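Local coordinates for protein cryptic loci regulator 2 (Schizosaccharomyces pombe 972h-, PDB 5IKJ) that promotes transcriptional silencing of heterochromatin as part of the SHREC repressor complex, acting upstream of histone deacetylases and helping to position nucleosomes, at residues Tyr172-Gly177 / Leu187-Trp192. Sequence-based numbering, arbitrary orientation.
Sequences YGHPSG and LHHLYW. With ZN (zinc ion), chain C.
His174 drives the CD2-NE2 edge of its imidazole against one face of the His189 ring in a T-shaped stack, with centroids 4.6 Å apart and planes at 65°. The closest touch is His174 CD2 on His189 CE1 at 3.4 Å, toward the rim of the ring rather than over its middle. In both histidines CG lies anti to the backbone N (chi1 -169° in His174), which carries each ring toward the other segment. His189, on helix 183-195, binds the zinc ion through ND1 at 2.1 Å; Cys204, Cys206 and Cys209 complete this three-cysteine, one-histidine site. Its NE2 is hydrogen-bonded to OD2 of Asp21, so both ring nitrogens are held, which limits rotation of the ring. His174 is second shell: it opens the type I beta turn to Gly177, where Ser176 N donates to His174 ND1 at 3.2 Å, tilted 29° from the ring plane, and Ser176 OG hydrogen-bonds the same ND1 at 3.0 Å. Pro175 CD packs on one face of the His174 ring. Replacing His174 by an alanine is likely to take the packing off this face of the His189 ring and leave Ser176 N without its side-chain acceptor. Leu208 and Cys209, from helix 207-210, also touch His174.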
# COMPACT_ATOMS: atom_id res chain seq x y z
N TYR A 172 3.89 33.96 -0.94
CA TYR A 172 5.24 34.17 -0.45
C TYR A 172 5.38 33.66 0.98
O TYR A 172 4.39 33.43 1.68
CB TYR A 172 5.62 35.65 -0.51
CG TYR A 172 5.97 36.16 -1.89
CD1 TYR A 172 4.97 36.58 -2.77
CD2 TYR A 172 7.29 36.25 -2.31
CE1 TYR A 172 5.28 37.05 -4.03
CE2 TYR A 172 7.61 36.73 -3.57
CZ TYR A 172 6.60 37.12 -4.43
OH TYR A 172 6.92 37.60 -5.68
N GLY A 173 6.62 33.49 1.42
CA GLY A 173 6.91 33.01 2.75
C GLY A 173 7.99 31.96 2.79
O GLY A 173 8.66 31.78 3.81
N HIS A 174 8.18 31.26 1.67
CA HIS A 174 9.16 30.18 1.63
C HIS A 174 10.56 30.73 1.88
O HIS A 174 10.90 31.81 1.37
CB HIS A 174 9.10 29.46 0.28
CG HIS A 174 9.87 28.18 0.25
ND1 HIS A 174 11.20 28.11 -0.11
CD2 HIS A 174 9.49 26.91 0.52
CE1 HIS A 174 11.61 26.86 -0.05
NE2 HIS A 174 10.59 26.11 0.32
N PRO A 175 11.39 30.04 2.66
CA PRO A 175 12.72 30.59 3.00
C PRO A 175 13.56 30.99 1.79
O PRO A 175 14.41 31.89 1.91
CB PRO A 175 13.38 29.46 3.78
CG PRO A 175 12.25 28.69 4.36
CD PRO A 175 11.14 28.77 3.36
N SER A 176 13.36 30.36 0.64
CA SER A 176 14.14 30.70 -0.54
C SER A 176 13.86 32.11 -1.05
O SER A 176 14.61 32.61 -1.89
CB SER A 176 13.87 29.70 -1.67
OG SER A 176 12.55 29.83 -2.17
N GLY A 177 12.81 32.76 -0.56
CA GLY A 177 12.41 34.06 -1.05
C GLY A 177 11.55 34.03 -2.29
O GLY A 177 11.18 35.11 -2.79
N LEU A 187 0.93 23.11 -2.30
CA LEU A 187 0.37 21.97 -1.58
C LEU A 187 1.44 20.98 -1.15
O LEU A 187 1.38 20.42 -0.05
CB LEU A 187 -0.68 21.27 -2.44
CG LEU A 187 -2.15 21.58 -2.14
CD1 LEU A 187 -3.03 20.80 -3.09
CD2 LEU A 187 -2.51 21.26 -0.69
N HIS A 188 2.43 20.74 -2.02
CA HIS A 188 3.48 19.78 -1.67
C HIS A 188 4.29 20.26 -0.47
O HIS A 188 4.64 19.47 0.40
CB HIS A 188 4.38 19.53 -2.88
CG HIS A 188 3.69 18.82 -4.00
ND1 HIS A 188 3.49 17.45 -4.00
CD2 HIS A 188 3.13 19.27 -5.15
CE1 HIS A 188 2.86 17.10 -5.10
NE2 HIS A 188 2.63 18.19 -5.81
N HIS A 189 4.59 21.56 -0.41
CA HIS A 189 5.25 22.11 0.76
C HIS A 189 4.33 22.08 1.97
O HIS A 189 4.77 21.76 3.08
CB HIS A 189 5.73 23.53 0.48
CG HIS A 189 6.73 24.04 1.48
ND1 HIS A 189 8.04 23.63 1.49
CD2 HIS A 189 6.59 24.91 2.51
CE1 HIS A 189 8.68 24.24 2.48
NE2 HIS A 189 7.82 25.01 3.11
N LEU A 190 3.06 22.43 1.78
CA LEU A 190 2.09 22.33 2.87
C LEU A 190 2.06 20.92 3.44
O LEU A 190 2.05 20.73 4.67
CB LEU A 190 0.70 22.74 2.39
CG LEU A 190 -0.42 22.63 3.42
CD1 LEU A 190 -0.17 23.57 4.59
CD2 LEU A 190 -1.78 22.92 2.79
N TYR A 191 2.03 19.91 2.57
CA TYR A 191 1.98 18.53 3.02
C TYR A 191 3.24 18.14 3.78
O TYR A 191 3.19 17.36 4.73
CB TYR A 191 1.75 17.61 1.82
CG TYR A 191 1.75 16.14 2.15
CD1 TYR A 191 0.63 15.53 2.69
CD2 TYR A 191 2.86 15.35 1.89
CE1 TYR A 191 0.62 14.18 2.98
CE2 TYR A 191 2.87 14.00 2.18
CZ TYR A 191 1.74 13.42 2.72
OH TYR A 191 1.74 12.08 3.01
N TRP A 192 4.39 18.68 3.36
CA TRP A 192 5.64 18.42 4.08
C TRP A 192 5.62 19.06 5.46
O TRP A 192 6.16 18.50 6.42
CB TRP A 192 6.82 18.94 3.27
CG TRP A 192 8.12 18.91 4.00
CD1 TRP A 192 8.94 17.83 4.16
CD2 TRP A 192 8.77 20.00 4.66
NE1 TRP A 192 10.05 18.18 4.88
CE2 TRP A 192 9.97 19.51 5.20
CE3 TRP A 192 8.45 21.35 4.85
CZ2 TRP A 192 10.85 20.32 5.92
CZ3 TRP A 192 9.32 22.15 5.56
CH2 TRP A 192 10.51 21.63 6.09
ZN ZN C . 8.94 22.32 0.11